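Local coordinates for protein M64R (Myxoma virus, PDB 5CZ3) that probably serves as a host-range factor of the poxvirus C7 family, helping the virus multiply in different cell types, at residues K64-R69 with A101-D106; M68-K73 with V91-E96. All coordinates share one frame; numbering follows the deposited sequence.

Contact 1. Residues K64-R69 with A101-D106; sequences KPIHMR and ARFYSD
Y104 lays its ring across the strand of H67, the H67 CB sitting over one ring face, 3.8 Å from the Y104 ring centroid in a CH-pi contact. With chi1 at 60° the Y104 CG is wedged between its own backbone N and carbonyl carbon, which swings the ring over the neighbouring strand and carries OH toward R69. There R69 CG meets the ring edge, and the guanidinium plane lies within 5° of the ring plane; its NH1, however, is bonded to G72 O.

On the other face of the sheet M68 rides over F103: CG stands above the ring, and SD approaches obliquely, 3.6 Å from F103 CE1, a Met-aromatic contact. The extended M68 chain then brings CE to 3.7 Å from A101 CB. Between the two faces runs an antiparallel ladder, with H67–Y104 and R69–R102 as hydrogen-bonded pairs and M68–F103 as the non-hydrogen-bonded pair; H67 N to Y104 O is 2.9 Å.

Before one strand and after the other, K64 NZ forms a 2.7 Å salt bridge to the syn lone pair of D106 OD1, while S105 OG and S32 OG both bond D106 OD2. K64 NZ also reaches D31 O.

Strand 34-40 flanks 99-104 and strand 73-75 flanks 67-70, while I66, M68 and F103 face strand 87-95 of the opposing sheet.

Contact 2. Residues M68-K73 with V91-E96; sequences MRLNGK and VVIYVE
L70 drives its CD2 branch into I93, lying 3.8 Å from I93 CD1, and the same methyl reaches V95 CG1 at 4.0 Å. Its other branch, CD1, also meets I93 CD1, so the end of the isoleucine is met by both leucine methyls. Holding CG anti to the backbone N (chi1 -179°) directs the L70 fork toward the facing sheet. Two residues earlier on the same face, M68 CE touches I93 CG2 at 3.7 Å, the two side chains crossing at about a right angle, while M68 SD lies 4.1 Å from V91 CG1. M68 thus meets I93 at CG2, while L70 CD2 lies against both CD1 and CB.

The backbones stay well apart: strand axes 68-70 and 91-95 approach no closer than 9.9 Å and run 13° from parallel; the spacing is that of two facing layers of a beta-sandwich. Behind the first shell, I75 packs against M68, L70 and V91, and F49 against V91 and I93.

Beyond L70 the chain reverses in a type I' turn to K73, with L70 N bonded to K73 O at 2.9 Å. The G72 carbonyl of this turn is the one that takes R69 NH1, and N71 OD1 takes the backbone N of L100.

Methyl, methine and thioether groups make this interface, so the two layers are joined here by van der Waals packing and the hydrophobic effect, without directional polar bonds.

Contacts 1 and 2 both start from strand 67-70, share M68 and R69, and have centres about 12 Å apart. Contact 1 works within the mixed sheet, pairing that strand with 99-104; contact 2 crosses the beta-sandwich to strand 87-95 of the antiparallel sheet. Along the chain 67-70 comes first, then 87-95, then 99-104, so the chain crosses to the antiparallel sheet after 73-75 and returns between 87-95 and 99-104. The contacts touch between the sheets, where F103 CZ lies 4.1 Å from V91 CG1 and A101 CB 4.1 Å from L70 CD1. One strand is thereby tied by backbone bonds to its neighbour in the sheet and by apolar packing to the facing sheet, all within the poxvirus C7 family region.

Contact 1. Residues K64-R69 with A101-D106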
loop_
_atom_site.group_PDB
_atom_site.type_symbol
_atom_site.label_atom_id
_atom_site.label_comp_id
_atom_site.label_asym_id
_atom_site.label_seq_id
_atom_site.Cartn_x
_atom_site.Cartn_y
_atom_site.Cartn_z
ATOM N N LYS A 64 -9.860 6.196 -8.501
ATOM C CA LYS A 64 -10.063 4.768 -8.721
ATOM C C LYS A 64 -10.092 4.022 -7.390
ATOM O O LYS A 64 -9.552 4.506 -6.397
ATOM C CB LYS A 64 -8.956 4.205 -9.618
ATOM C CG LYS A 64 -8.716 5.000 -10.895
ATOM C CD LYS A 64 -7.634 4.357 -11.748
ATOM C CE LYS A 64 -7.212 5.271 -12.887
ATOM N NZ LYS A 64 -6.081 4.704 -13.673
ATOM N N PRO A 65 -10.729 2.843 -7.355
ATOM C CA PRO A 65 -10.679 2.068 -6.112
ATOM C C PRO A 65 -9.327 1.385 -5.934
ATOM O O PRO A 65 -8.588 1.236 -6.907
ATOM C CB PRO A 65 -11.793 1.025 -6.292
ATOM C CG PRO A 65 -12.562 1.451 -7.518
ATOM C CD PRO A 65 -11.600 2.216 -8.360
ATOM N N ILE A 66 -9.005 0.988 -4.707
ATOM C CA ILE A 66 -7.833 0.154 -4.468
ATOM C C ILE A 66 -8.265 -1.299 -4.359
ATOM O O ILE A 66 -9.145 -1.633 -3.565
ATOM C CB ILE A 66 -7.079 0.550 -3.185
ATOM C CG1 ILE A 66 -6.587 1.994 -3.269
ATOM C CG2 ILE A 66 -5.912 -0.398 -2.944
ATOM C CD1 ILE A 66 -5.683 2.400 -2.125
ATOM N N HIS A 67 -7.655 -2.161 -5.163
ATOM C CA HIS A 67 -7.949 -3.586 -5.099
ATOM C C HIS A 67 -6.746 -4.352 -4.567
ATOM O O HIS A 67 -5.648 -3.804 -4.457
ATOM C CB HIS A 67 -8.356 -4.114 -6.475
ATOM C CG HIS A 67 -9.530 -3.401 -7.070
ATOM N ND1 HIS A 67 -9.423 -2.587 -8.177
ATOM C CD2 HIS A 67 -10.834 -3.376 -6.708
ATOM C CE1 HIS A 67 -10.611 -2.094 -8.474
ATOM N NE2 HIS A 67 -11.485 -2.556 -7.597
ATOM N N MET A 68 -6.953 -5.620 -4.233
ATOM C CA MET A 68 -5.877 -6.436 -3.690
ATOM C C MET A 68 -6.073 -7.922 -3.970
ATOM O O MET A 68 -7.191 -8.436 -3.909
ATOM C CB MET A 68 -5.747 -6.207 -2.181
ATOM C CG MET A 68 -4.771 -7.141 -1.482
ATOM S SD MET A 68 -5.016 -7.201 0.303
ATOM C CE MET A 68 -3.711 -8.329 0.779
ATOM N N ARG A 69 -4.977 -8.600 -4.291
ATOM C CA ARG A 69 -4.974 -10.051 -4.383
ATOM C C ARG A 69 -3.905 -10.643 -3.476
ATOM O O ARG A 69 -2.737 -10.258 -3.546
ATOM C CB ARG A 69 -4.746 -10.513 -5.822
ATOM C CG ARG A 69 -5.891 -10.209 -6.763
ATOM C CD ARG A 69 -5.774 -11.032 -8.030
ATOM N NE ARG A 69 -6.847 -10.734 -8.974
ATOM C CZ ARG A 69 -7.972 -11.435 -9.069
ATOM N NH1 ARG A 69 -8.172 -12.480 -8.279
ATOM N NH2 ARG A 69 -8.896 -11.093 -9.957
ATOM N N ALA A 101 1.224 -10.147 -1.314
ATOM C CA ALA A 101 0.082 -9.247 -1.355
ATOM C C ALA A 101 0.269 -8.190 -2.439
ATOM O O ALA A 101 1.234 -7.426 -2.414
ATOM C CB ALA A 101 -0.127 -8.591 -0.001
ATOM N N ARG A 102 -0.656 -8.158 -3.392
ATOM C CA ARG A 102 -0.595 -7.191 -4.478
ATOM C C ARG A 102 -1.728 -6.177 -4.403
ATOM O O ARG A 102 -2.892 -6.530 -4.569
ATOM C CB ARG A 102 -0.642 -7.900 -5.833
ATOM C CG ARG A 102 0.571 -8.753 -6.146
ATOM C CD ARG A 102 0.601 -9.093 -7.626
ATOM N NE ARG A 102 1.952 -9.377 -8.100
ATOM C CZ ARG A 102 2.439 -10.600 -8.266
ATOM N NH1 ARG A 102 1.683 -11.655 -8.000
ATOM N NH2 ARG A 102 3.680 -10.770 -8.701
ATOM N N PHE A 103 -1.383 -4.919 -4.156
ATOM C CA PHE A 103 -2.356 -3.838 -4.245
ATOM C C PHE A 103 -2.260 -3.199 -5.624
ATOM O O PHE A 103 -1.170 -3.092 -6.184
ATOM C CB PHE A 103 -2.128 -2.799 -3.147
ATOM C CG PHE A 103 -2.427 -3.306 -1.767
ATOM C CD1 PHE A 103 -3.721 -3.283 -1.272
ATOM C CD2 PHE A 103 -1.417 -3.810 -0.964
ATOM C CE1 PHE A 103 -4.003 -3.751 -0.004
ATOM C CE2 PHE A 103 -1.692 -4.279 0.307
ATOM C CZ PHE A 103 -2.987 -4.250 0.787
ATOM N N TYR A 104 -3.398 -2.786 -6.175
ATOM C CA TYR A 104 -3.419 -2.233 -7.526
ATOM C C TYR A 104 -4.680 -1.431 -7.821
ATOM O O TYR A 104 -5.757 -1.723 -7.303
ATOM C CB TYR A 104 -3.274 -3.355 -8.560
ATOM C CG TYR A 104 -4.369 -4.400 -8.510
ATOM C CD1 TYR A 104 -4.315 -5.450 -7.602
ATOM C CD2 TYR A 104 -5.451 -4.343 -9.380
ATOM C CE1 TYR A 104 -5.311 -6.409 -7.555
ATOM C CE2 TYR A 104 -6.453 -5.298 -9.340
ATOM C CZ TYR A 104 -6.376 -6.328 -8.427
ATOM O OH TYR A 104 -7.368 -7.282 -8.384
ATOM N N SER A 105 -4.529 -0.416 -8.665
ATOM C CA SER A 105 -5.657 0.373 -9.140
ATOM C C SER A 105 -5.940 0.053 -10.601
ATOM O O SER A 105 -7.030 0.319 -11.106
ATOM C CB SER A 105 -5.383 1.868 -8.972
ATOM O OG SER A 105 -4.261 2.273 -9.738
ATOM N N ASP A 106 -4.947 -0.522 -11.275
ATOM C CA ASP A 106 -5.055 -0.815 -12.698
ATOM C C ASP A 106 -4.508 -2.198 -13.041
ATOM O O ASP A 106 -3.780 -2.805 -12.252
ATOM C CB ASP A 106 -4.325 0.253 -13.515
ATOM C CG ASP A 106 -4.846 1.651 -13.245
ATOM O OD1 ASP A 106 -5.807 2.068 -13.923
ATOM O OD2 ASP A 106 -4.296 2.333 -12.353
#

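Contact 2. Residues M68-K73 with V91-E96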
loop_
_atom_site.group_PDB
_atom_site.type_symbol
_atom_site.label_atom_id
_atom_site.label_comp_id
_atom_site.label_asym_id
_atom_site.label_seq_id
_atom_site.Cartn_x
_atom_site.Cartn_y
_atom_site.Cartn_z
ATOM N N MET A 68 -6.953 -5.620 -4.233
ATOM C CA MET A 68 -5.877 -6.436 -3.690
ATOM C C MET A 68 -6.073 -7.922 -3.970
ATOM O O MET A 68 -7.191 -8.436 -3.909
ATOM C CB MET A 68 -5.747 -6.207 -2.181
ATOM C CG MET A 68 -4.771 -7.141 -1.482
ATOM S SD MET A 68 -5.016 -7.201 0.303
ATOM C CE MET A 68 -3.711 -8.329 0.779
ATOM N N ARG A 69 -4.977 -8.600 -4.291
ATOM C CA ARG A 69 -4.974 -10.051 -4.383
ATOM C C ARG A 69 -3.905 -10.643 -3.476
ATOM O O ARG A 69 -2.737 -10.258 -3.546
ATOM C CB ARG A 69 -4.746 -10.513 -5.822
ATOM C CG ARG A 69 -5.891 -10.209 -6.763
ATOM C CD ARG A 69 -5.774 -11.032 -8.030
ATOM N NE ARG A 69 -6.847 -10.734 -8.974
ATOM C CZ ARG A 69 -7.972 -11.435 -9.069
ATOM N NH1 ARG A 69 -8.172 -12.480 -8.279
ATOM N NH2 ARG A 69 -8.896 -11.093 -9.957
ATOM N N LEU A 70 -4.315 -11.575 -2.621
ATOM C CA LEU A 70 -3.380 -12.314 -1.784
ATOM C C LEU A 70 -3.185 -13.710 -2.356
ATOM O O LEU A 70 -4.114 -14.519 -2.355
ATOM C CB LEU A 70 -3.879 -12.395 -0.341
ATOM C CG LEU A 70 -2.950 -13.125 0.632
ATOM C CD1 LEU A 70 -1.662 -12.340 0.829
ATOM C CD2 LEU A 70 -3.639 -13.379 1.964
ATOM N N ASN A 71 -1.978 -13.978 -2.844
ATOM C CA ASN A 71 -1.652 -15.251 -3.481
ATOM C C ASN A 71 -2.619 -15.591 -4.612
ATOM O O ASN A 71 -3.000 -16.747 -4.790
ATOM C CB ASN A 71 -1.635 -16.382 -2.449
ATOM C CG ASN A 71 -0.564 -16.192 -1.392
ATOM O OD1 ASN A 71 0.496 -15.622 -1.659
ATOM N ND2 ASN A 71 -0.835 -16.671 -0.183
ATOM N N GLY A 72 -3.021 -14.572 -5.366
ATOM C CA GLY A 72 -3.886 -14.764 -6.515
ATOM C C GLY A 72 -5.365 -14.556 -6.238
ATOM O O GLY A 72 -6.134 -14.263 -7.152
ATOM N N LYS A 73 -5.766 -14.706 -4.979
ATOM C CA LYS A 73 -7.176 -14.604 -4.612
ATOM C C LYS A 73 -7.590 -13.170 -4.290
ATOM O O LYS A 73 -6.900 -12.462 -3.555
ATOM C CB LYS A 73 -7.482 -15.516 -3.424
ATOM N N VAL A 91 -7.624 -3.389 5.597
ATOM C CA VAL A 91 -7.846 -4.780 5.235
ATOM C C VAL A 91 -7.073 -5.704 6.175
ATOM O O VAL A 91 -5.952 -5.404 6.585
ATOM C CB VAL A 91 -7.455 -5.055 3.755
ATOM C CG1 VAL A 91 -5.978 -4.804 3.517
ATOM C CG2 VAL A 91 -7.831 -6.471 3.350
ATOM N N VAL A 92 -7.700 -6.816 6.537
ATOM C CA VAL A 92 -7.073 -7.812 7.390
ATOM C C VAL A 92 -7.058 -9.158 6.680
ATOM O O VAL A 92 -8.100 -9.659 6.260
ATOM C CB VAL A 92 -7.799 -7.942 8.742
ATOM C CG1 VAL A 92 -7.224 -9.097 9.547
ATOM C CG2 VAL A 92 -7.706 -6.635 9.525
ATOM N N ILE A 93 -5.870 -9.732 6.534
ATOM C CA ILE A 93 -5.732 -11.038 5.907
ATOM C C ILE A 93 -5.274 -12.069 6.925
ATOM O O ILE A 93 -4.660 -11.729 7.936
ATOM C CB ILE A 93 -4.734 -11.009 4.737
ATOM C CG1 ILE A 93 -3.346 -10.599 5.231
ATOM C CG2 ILE A 93 -5.217 -10.063 3.651
ATOM C CD1 ILE A 93 -2.279 -10.636 4.160
ATOM N N TYR A 94 -5.582 -13.331 6.654
ATOM C CA TYR A 94 -5.120 -14.420 7.496
ATOM C C TYR A 94 -4.161 -15.310 6.719
ATOM O O TYR A 94 -4.520 -15.855 5.675
ATOM C CB TYR A 94 -6.299 -15.239 8.019
ATOM C CG TYR A 94 -5.874 -16.478 8.768
ATOM C CD1 TYR A 94 -5.471 -16.406 10.095
ATOM C CD2 TYR A 94 -5.869 -17.720 8.148
ATOM C CE1 TYR A 94 -5.077 -17.538 10.783
ATOM C CE2 TYR A 94 -5.478 -18.852 8.826
ATOM C CZ TYR A 94 -5.083 -18.758 10.143
ATOM O OH TYR A 94 -4.692 -19.886 10.825
ATOM N N VAL A 95 -2.944 -15.455 7.230
ATOM C CA VAL A 95 -1.933 -16.261 6.557
ATOM C C VAL A 95 -1.407 -17.374 7.456
ATOM O O VAL A 95 -1.334 -17.224 8.676
ATOM C CB VAL A 95 -0.749 -15.396 6.082
ATOM C CG1 VAL A 95 -1.183 -14.486 4.941
ATOM C CG2 VAL A 95 -0.179 -14.586 7.236
ATOM N N GLU A 96 -1.049 -18.495 6.839
ATOM C CA GLU A 96 -0.508 -19.639 7.561
ATOM C C GLU A 96 0.937 -19.880 7.149
ATOM O O GLU A 96 1.699 -20.536 7.859
ATOM C CB GLU A 96 -1.354 -20.888 7.305
ATOM C CG GLU A 96 -2.747 -20.816 7.908
ATOM C CD GLU A 96 -3.565 -22.069 7.666
ATOM O OE1 GLU A 96 -3.411 -22.690 6.594
ATOM O OE2 GLU A 96 -4.360 -22.434 8.557
#